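Ferric uptake regulation protein (PDB 2W57) probably represses iron-uptake genes by binding DNA as a dimer in response to metal, as is usual for ferric uptake regulators. Local coordinates at residues I67-H72 against E81-H86; H87-V92 against I100-D105; V92-G97 against Y128-C133. All coordinates share one frame; numbering follows the deposited sequence.

How the contacts relate
Contact 1 comes first along the chain and closes before the other two open. It lies in the hairpin 68-72/78-82 of the DNA-binding part. Contacts 2 and 3 share strand 89-93, which pairs with 99-102 on one edge and with 121-132 on the other. Their segments alternate in sequence. The centres of contacts 1 and 2 lie about 13 Å apart, as do those of contacts 2 and 3. The centres of contacts 1 and 3 are about 19 Å apart. Glu81 of contact 1 and His88 and His90 of contact 2 bind the same zinc ion. That ion thus links the DNA-binding part to the dimerisation sheet, consistent with metal control of DNA binding. His71 also reaches Tyr128 of contact 3.

Contact 1: I67-H72 against E81-H86; sequences IVTRHH and ELSTQH. With ZN (zinc ion), chain D.
His71 and Glu81 meet beside a zinc ion. His71 NE2 donates to Glu81 OE2 at 2.6 Å. The oxygen is approached on its anti side, slightly out of the carboxylate plane. It stands 25° out of the ring plane of His71, and the bond is clearly bent, with 130° at the hydrogen. Glu81 OE2 also binds the zinc ion at 2.1 Å, and Glu81 OE1 stands farther from the metal at 2.7 Å. One oxygen therefore serves both metal and imidazole, which should help fix the rotation of the carboxylate. His33, His88 and His90 complete the site. His71 ND1 is hydrogen-bonded to Tyr128 OH, so both ring nitrogens are held. Glu81 CG sits between the backbone N and the carbonyl carbon (chi1 52°), and the extended chain beyond it carries the carboxylate to the metal.

The close-knit part is the antiparallel pairing. Thr69 N bonds to Glu81 O at 2.9 Å, and the return bond from Glu81 N to Thr69 O is weak. Past this pair, Ser83 N gives a hydrogen bond of 3.2 Å to Ile67 O. Next to it the Ile67 CG2 and Leu82 CD2 methyls touch at 4.1 Å, the two side chains running alongside each other. The flank formed by Thr69 and Ser83 is looser. Thr69 OG1 and Ser83 OG stand 3.6 Å apart there, both residues are partly exposed, and Ser83 OG bonds instead to Gly66 O.

This hairpin is the wing of a winged-helix domain. Ile67 and Leu82 both lean on Leu23 of helix 17-26, Val68 packs on Leu26 of that helix, and Phe62 of helix 52-64 covers Ile67 and Val68. On the other edge of strand 78-82 runs the short strand 34-35.

Contact 2: H87-V92 against I100-D105; sequences HHDHLV and IEFSDD. With ZN (zinc ion), chain D; ZN (zinc ion), chain C.
Glu101 lies over one face of the His88 ring. Its CB meets the ring at His88 CD2, 3.5 Å away. CG continues across the same atom. Glu101 CD then sits above the ring plane, offset toward the rim, with ring and carboxylate planes 28° apart in a stack. At the tip, Glu101 OE1 stays near His88 CD2 and CG. Glu101 OE2 comes to 3.1 Å from His88 NE2, but this is no hydrogen bond, because NE2 is bound to a zinc ion at 2.1 Å. The negative group may still polarise the metal-bound ring. His90 NE2 binds the same ion at 2.4 Å, and His33 and Glu81 complete the site.

The segments form an antiparallel hairpin in the dimerisation domain of the Fur fold. Asp89 pairs with Phe102 and Leu91 with Ile100 through two backbone bonds each. Asp89 and Phe102 share the face of the sheet turned from His90. There Asp89 CB makes a CH-pi contact over the Phe102 ring, 4.0 Å from its centroid. Phe102 CG lies between the backbone N and the carbonyl carbon (chi1 70°), which turns the ring back toward the partner strand.

Asp89 and His87 bind the second zinc ion with Glu108 and His125. A water donates to Asp89 OD2 at 2.7 Å and accepts from Asp104 N. Asp104 N-caps helix 105-117, and its OD1 forms a salt bridge with Arg110 of the second subunit.

Contact 3: V92-G97 against Y128-C133; sequences VCLDCG and YLYGKC
Val92 and Tyr130 pack side by side on one face of the sheet, with Val92 CB 3.7 Å from Tyr130 CD1. Leu94 crosses the tyrosine at about a right angle. Its CD2 branch rests 4.0 Å from Tyr130 CB and near CD1. Around this apolar centre the backbones pair in parallel: Val92 N bonds to Leu129 O, Gly131 N to Val92 O, and Leu94 N to Gly131 O. The pairing joins strand 89-93 to strand 121-132, after the chain has passed through strand 99-102 and helix 105-117. It belongs to the mixed sheet of the Fur dimerisation domain. Residues 128-132 also pair antiparallel with a strand of the second subunit, so the sheet continues across the dimer interface.

Farther out, on the face away from Val92, a disulfide joins Cys93 SG to Cys133 SG at 2.0 Å, with a torsion of -72° about the S-S bond. It ties the last modelled residue to the end of strand 89-93. Cys96 SG approaches Cys133 CB at 3.6 Å.

The polar edge belongs to Asp95. Its CG stands between the backbone N and the carbonyl carbon (chi1 43°), which faces the carboxylate to the chain end. Asp95 OD1 takes an almost straight bond of 2.8 Å from Cys133 N on its syn lone pair (178° at the hydrogen). Asp95 OD2 receives only a weak share of the same N-H, at 3.1 Å from Cys133 N.

Contact 1: I67-H72 against E81-H86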
# COMPACT_ATOMS: atom_id res chain seq x y z
N ILE A 67 -5.57 4.85 17.13
CA ILE A 67 -6.64 3.88 17.38
C ILE A 67 -6.62 2.76 16.32
O ILE A 67 -6.82 1.58 16.64
CB ILE A 67 -8.03 4.56 17.43
CG1 ILE A 67 -8.21 5.31 18.74
CG2 ILE A 67 -9.14 3.55 17.29
CD1 ILE A 67 -9.54 6.02 18.85
N VAL A 68 -6.37 3.15 15.06
CA VAL A 68 -6.29 2.19 13.96
C VAL A 68 -4.97 2.29 13.19
O VAL A 68 -4.24 3.28 13.31
CB VAL A 68 -7.49 2.32 12.96
CG1 VAL A 68 -8.83 2.16 13.66
CG2 VAL A 68 -7.43 3.64 12.17
N THR A 69 -4.67 1.26 12.41
CA THR A 69 -3.56 1.25 11.47
C THR A 69 -4.14 1.12 10.08
O THR A 69 -5.00 0.25 9.85
CB THR A 69 -2.63 0.04 11.71
OG1 THR A 69 -2.10 0.09 13.05
CG2 THR A 69 -1.47 0.04 10.71
N ARG A 70 -3.68 1.96 9.15
CA ARG A 70 -4.08 1.85 7.75
C ARG A 70 -3.08 1.02 6.95
O ARG A 70 -1.89 1.28 6.99
CB ARG A 70 -4.25 3.23 7.08
CG ARG A 70 -5.13 3.14 5.82
CD ARG A 70 -4.86 4.22 4.76
NE ARG A 70 -5.52 5.49 5.06
CZ ARG A 70 -6.47 6.07 4.32
NH1 ARG A 70 -6.93 5.52 3.19
NH2 ARG A 70 -6.96 7.24 4.72
N HIS A 71 -3.60 0.04 6.22
CA HIS A 71 -2.82 -0.70 5.24
C HIS A 71 -3.30 -0.42 3.83
O HIS A 71 -4.50 -0.45 3.57
CB HIS A 71 -2.93 -2.21 5.49
CG HIS A 71 -2.41 -2.65 6.82
ND1 HIS A 71 -1.07 -2.85 7.06
CD2 HIS A 71 -3.05 -2.93 7.98
CE1 HIS A 71 -0.90 -3.23 8.32
NE2 HIS A 71 -2.09 -3.29 8.89
N HIS A 72 -2.37 -0.16 2.91
CA HIS A 72 -2.72 0.03 1.50
C HIS A 72 -2.50 -1.25 0.71
O HIS A 72 -1.36 -1.65 0.47
CB HIS A 72 -1.88 1.14 0.90
CG HIS A 72 -2.10 2.48 1.54
ND1 HIS A 72 -2.96 3.42 1.02
CD2 HIS A 72 -1.54 3.03 2.65
CE1 HIS A 72 -2.93 4.50 1.79
NE2 HIS A 72 -2.09 4.29 2.78
N GLU A 81 -7.55 -1.72 10.76
CA GLU A 81 -7.64 -2.66 11.86
C GLU A 81 -7.29 -1.87 13.10
O GLU A 81 -6.68 -0.81 12.99
CB GLU A 81 -6.68 -3.85 11.67
CG GLU A 81 -5.22 -3.46 11.38
CD GLU A 81 -4.26 -4.65 11.45
OE1 GLU A 81 -4.36 -5.44 12.42
OE2 GLU A 81 -3.41 -4.81 10.54
N LEU A 82 -7.69 -2.37 14.27
CA LEU A 82 -7.33 -1.75 15.53
C LEU A 82 -5.87 -2.04 15.78
O LEU A 82 -5.39 -3.12 15.42
CB LEU A 82 -8.18 -2.31 16.67
CG LEU A 82 -9.66 -1.90 16.69
CD1 LEU A 82 -10.51 -2.91 17.47
CD2 LEU A 82 -9.86 -0.48 17.24
N SER A 83 -5.16 -1.09 16.38
CA SER A 83 -3.73 -1.24 16.67
C SER A 83 -3.45 -2.36 17.67
O SER A 83 -4.30 -2.70 18.49
CB SER A 83 -3.15 0.07 17.21
OG SER A 83 -3.30 1.11 16.27
N THR A 84 -2.25 -2.94 17.56
CA THR A 84 -1.67 -3.83 18.58
C THR A 84 -0.15 -3.75 18.49
O THR A 84 0.39 -3.46 17.43
CB THR A 84 -2.11 -5.32 18.43
OG1 THR A 84 -1.99 -5.72 17.05
CG2 THR A 84 -3.55 -5.55 18.91
N GLN A 85 0.54 -4.00 19.60
CA GLN A 85 2.00 -4.16 19.61
C GLN A 85 2.41 -5.47 18.90
O GLN A 85 3.49 -5.55 18.30
CB GLN A 85 2.54 -4.17 21.04
CG GLN A 85 2.06 -3.02 21.94
CD GLN A 85 2.41 -3.24 23.43
OE1 GLN A 85 3.33 -4.00 23.77
NE2 GLN A 85 1.67 -2.57 24.32
N HIS A 86 1.54 -6.48 18.96
CA HIS A 86 1.76 -7.78 18.31
C HIS A 86 1.83 -7.67 16.78
O HIS A 86 0.81 -7.52 16.09
CB HIS A 86 0.70 -8.80 18.72
CG HIS A 86 0.38 -8.78 20.19
ND1 HIS A 86 1.34 -8.96 21.17
CD2 HIS A 86 -0.80 -8.62 20.84
CE1 HIS A 86 0.77 -8.89 22.36
NE2 HIS A 86 -0.53 -8.69 22.19
ZN ZN D . -3.45 -6.87 10.35

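Contact 2: H87-V92 against I100-D105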
# COMPACT_ATOMS: atom_id res chain seq x y z
N HIS A 87 3.06 -7.75 16.29
CA HIS A 87 3.38 -7.67 14.88
C HIS A 87 2.81 -8.84 14.08
O HIS A 87 2.93 -9.99 14.49
CB HIS A 87 4.91 -7.64 14.71
CG HIS A 87 5.36 -7.72 13.28
ND1 HIS A 87 5.47 -6.60 12.48
CD2 HIS A 87 5.72 -8.77 12.51
CE1 HIS A 87 5.88 -6.96 11.28
NE2 HIS A 87 6.04 -8.28 11.27
N HIS A 88 2.18 -8.53 12.95
CA HIS A 88 1.86 -9.55 11.95
C HIS A 88 2.02 -9.05 10.50
O HIS A 88 2.18 -7.85 10.24
CB HIS A 88 0.48 -10.18 12.22
CG HIS A 88 -0.65 -9.20 12.20
ND1 HIS A 88 -0.90 -8.32 13.23
CD2 HIS A 88 -1.62 -8.98 11.28
CE1 HIS A 88 -1.96 -7.59 12.94
NE2 HIS A 88 -2.42 -7.97 11.77
N ASP A 89 2.00 -9.99 9.57
CA ASP A 89 1.99 -9.69 8.15
C ASP A 89 0.71 -10.28 7.58
O ASP A 89 -0.07 -10.87 8.32
CB ASP A 89 3.23 -10.27 7.48
CG ASP A 89 4.48 -9.66 8.03
OD1 ASP A 89 4.56 -8.41 8.03
OD2 ASP A 89 5.36 -10.41 8.48
N HIS A 90 0.48 -10.10 6.28
CA HIS A 90 -0.85 -10.37 5.75
C HIS A 90 -0.83 -11.20 4.50
O HIS A 90 -0.05 -10.98 3.59
CB HIS A 90 -1.63 -9.07 5.51
CG HIS A 90 -1.61 -8.13 6.68
ND1 HIS A 90 -0.54 -7.31 6.96
CD2 HIS A 90 -2.53 -7.89 7.65
CE1 HIS A 90 -0.80 -6.60 8.05
NE2 HIS A 90 -2.00 -6.93 8.48
N LEU A 91 -1.72 -12.18 4.49
CA LEU A 91 -1.97 -12.99 3.33
C LEU A 91 -3.39 -12.64 2.92
O LEU A 91 -4.30 -12.67 3.74
CB LEU A 91 -1.81 -14.46 3.70
CG LEU A 91 -2.15 -15.61 2.75
CD1 LEU A 91 -1.19 -15.68 1.59
CD2 LEU A 91 -2.14 -16.92 3.54
N VAL A 92 -3.58 -12.27 1.67
CA VAL A 92 -4.85 -11.72 1.24
C VAL A 92 -5.43 -12.56 0.11
O VAL A 92 -4.73 -12.84 -0.88
CB VAL A 92 -4.67 -10.27 0.80
CG1 VAL A 92 -5.98 -9.63 0.37
CG2 VAL A 92 -4.01 -9.47 1.91
N ILE A 100 -5.61 -13.33 6.14
CA ILE A 100 -4.94 -14.14 7.14
C ILE A 100 -3.69 -13.41 7.68
O ILE A 100 -2.88 -12.88 6.92
CB ILE A 100 -4.58 -15.55 6.61
CG1 ILE A 100 -5.84 -16.36 6.31
CG2 ILE A 100 -3.74 -16.31 7.64
CD1 ILE A 100 -6.25 -16.37 4.85
N GLU A 101 -3.57 -13.38 9.01
CA GLU A 101 -2.39 -12.83 9.67
C GLU A 101 -1.39 -13.95 9.86
O GLU A 101 -1.78 -15.08 10.17
CB GLU A 101 -2.75 -12.28 11.05
CG GLU A 101 -3.93 -11.35 11.08
CD GLU A 101 -4.16 -10.78 12.46
OE1 GLU A 101 -3.70 -11.39 13.43
OE2 GLU A 101 -4.82 -9.72 12.57
N PHE A 102 -0.11 -13.66 9.68
CA PHE A 102 0.95 -14.61 10.00
C PHE A 102 2.19 -13.88 10.49
O PHE A 102 2.33 -12.68 10.28
CB PHE A 102 1.28 -15.51 8.80
CG PHE A 102 1.97 -14.79 7.66
CD1 PHE A 102 1.23 -14.12 6.69
CD2 PHE A 102 3.36 -14.79 7.56
CE1 PHE A 102 1.86 -13.46 5.63
CE2 PHE A 102 4.00 -14.13 6.51
CZ PHE A 102 3.24 -13.46 5.55
N SER A 103 3.06 -14.62 11.16
CA SER A 103 4.34 -14.10 11.61
C SER A 103 5.39 -15.21 11.59
O SER A 103 5.57 -15.93 12.57
CB SER A 103 4.21 -13.48 13.01
OG SER A 103 5.42 -12.84 13.39
N ASP A 104 6.08 -15.33 10.47
CA ASP A 104 7.07 -16.37 10.25
C ASP A 104 8.43 -15.94 10.79
O ASP A 104 8.91 -14.85 10.46
CB ASP A 104 7.16 -16.66 8.76
CG ASP A 104 7.96 -17.91 8.46
OD1 ASP A 104 7.50 -19.02 8.83
OD2 ASP A 104 9.04 -17.78 7.84
N ASP A 105 9.06 -16.80 11.59
CA ASP A 105 10.38 -16.54 12.18
C ASP A 105 11.50 -16.47 11.15
O ASP A 105 12.42 -15.65 11.27
CB ASP A 105 10.73 -17.64 13.19
CG ASP A 105 9.67 -17.81 14.25
OD1 ASP A 105 9.34 -16.80 14.92
OD2 ASP A 105 9.17 -18.95 14.40
ZN ZN D . -3.45 -6.87 10.35
ZN ZN C . 6.73 -9.36 9.40
O HOH W 1 6.73 -12.74 8.58

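Contact 3: V92-G97 against Y128-C133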
# COMPACT_ATOMS: atom_id res chain seq x y z
N VAL A 92 -3.58 -12.27 1.67
CA VAL A 92 -4.85 -11.72 1.24
C VAL A 92 -5.43 -12.56 0.11
O VAL A 92 -4.73 -12.84 -0.88
CB VAL A 92 -4.67 -10.27 0.80
CG1 VAL A 92 -5.98 -9.63 0.37
CG2 VAL A 92 -4.01 -9.47 1.91
N CYS A 93 -6.68 -13.00 0.27
CA CYS A 93 -7.41 -13.69 -0.81
C CYS A 93 -7.97 -12.65 -1.73
O CYS A 93 -8.63 -11.70 -1.29
CB CYS A 93 -8.56 -14.56 -0.29
SG CYS A 93 -8.14 -15.88 0.86
N LEU A 94 -7.73 -12.85 -3.02
CA LEU A 94 -8.16 -11.91 -4.05
C LEU A 94 -9.63 -12.09 -4.48
O LEU A 94 -10.11 -11.42 -5.41
CB LEU A 94 -7.21 -11.99 -5.26
CG LEU A 94 -5.81 -11.39 -5.08
CD1 LEU A 94 -5.01 -11.45 -6.39
CD2 LEU A 94 -5.85 -9.95 -4.52
N ASP A 95 -10.35 -12.96 -3.79
CA ASP A 95 -11.69 -13.36 -4.22
C ASP A 95 -12.70 -13.53 -3.09
O ASP A 95 -13.91 -13.48 -3.34
CB ASP A 95 -11.64 -14.62 -5.11
CG ASP A 95 -10.69 -15.70 -4.56
OD1 ASP A 95 -9.77 -15.37 -3.77
OD2 ASP A 95 -10.86 -16.88 -4.93
N CYS A 96 -12.21 -13.72 -1.87
CA CYS A 96 -13.09 -13.99 -0.73
C CYS A 96 -13.15 -12.84 0.26
O CYS A 96 -13.91 -12.90 1.22
CB CYS A 96 -12.64 -15.26 -0.02
SG CYS A 96 -12.39 -16.60 -1.18
N GLY A 97 -12.37 -11.80 0.01
CA GLY A 97 -12.22 -10.69 0.96
C GLY A 97 -11.76 -11.18 2.33
O GLY A 97 -12.24 -10.71 3.38
N TYR A 128 2.92 -8.24 2.17
CA TYR A 128 1.58 -8.59 1.72
C TYR A 128 1.65 -9.69 0.68
O TYR A 128 2.28 -9.53 -0.36
CB TYR A 128 0.85 -7.37 1.13
CG TYR A 128 0.67 -6.25 2.11
CD1 TYR A 128 -0.33 -6.31 3.08
CD2 TYR A 128 1.51 -5.15 2.09
CE1 TYR A 128 -0.48 -5.28 4.01
CE2 TYR A 128 1.36 -4.12 3.01
CZ TYR A 128 0.38 -4.19 3.97
OH TYR A 128 0.23 -3.16 4.88
N LEU A 129 1.02 -10.82 0.98
CA LEU A 129 0.95 -11.91 0.02
C LEU A 129 -0.46 -11.94 -0.54
O LEU A 129 -1.43 -11.90 0.22
CB LEU A 129 1.29 -13.24 0.70
CG LEU A 129 2.59 -13.30 1.50
CD1 LEU A 129 2.79 -14.66 2.17
CD2 LEU A 129 3.80 -12.95 0.64
N TYR A 130 -0.59 -11.97 -1.86
CA TYR A 130 -1.92 -12.02 -2.46
C TYR A 130 -2.11 -13.32 -3.23
O TYR A 130 -1.20 -13.77 -3.93
CB TYR A 130 -2.16 -10.81 -3.37
CG TYR A 130 -1.89 -9.46 -2.75
CD1 TYR A 130 -2.90 -8.75 -2.10
CD2 TYR A 130 -0.62 -8.86 -2.83
CE1 TYR A 130 -2.67 -7.50 -1.54
CE2 TYR A 130 -0.38 -7.61 -2.27
CZ TYR A 130 -1.42 -6.94 -1.63
OH TYR A 130 -1.22 -5.70 -1.06
N GLY A 131 -3.29 -13.94 -3.11
CA GLY A 131 -3.62 -15.15 -3.87
C GLY A 131 -5.10 -15.49 -4.00
O GLY A 131 -5.94 -14.87 -3.33
N LYS A 132 -5.42 -16.47 -4.86
CA LYS A 132 -6.80 -16.96 -5.04
C LYS A 132 -7.18 -17.99 -3.97
O LYS A 132 -6.44 -18.95 -3.73
CB LYS A 132 -7.00 -17.60 -6.44
CG LYS A 132 -6.76 -16.69 -7.65
CD LYS A 132 -7.93 -15.74 -7.91
CE LYS A 132 -7.50 -14.50 -8.72
NZ LYS A 132 -8.52 -13.40 -8.68
N CYS A 133 -8.32 -17.77 -3.33
CA CYS A 133 -8.88 -18.74 -2.38
C CYS A 133 -10.20 -19.28 -2.92
O CYS A 133 -10.57 -20.42 -2.63
CB CYS A 133 -9.09 -18.10 -1.01
SG CYS A 133 -7.58 -17.48 -0.28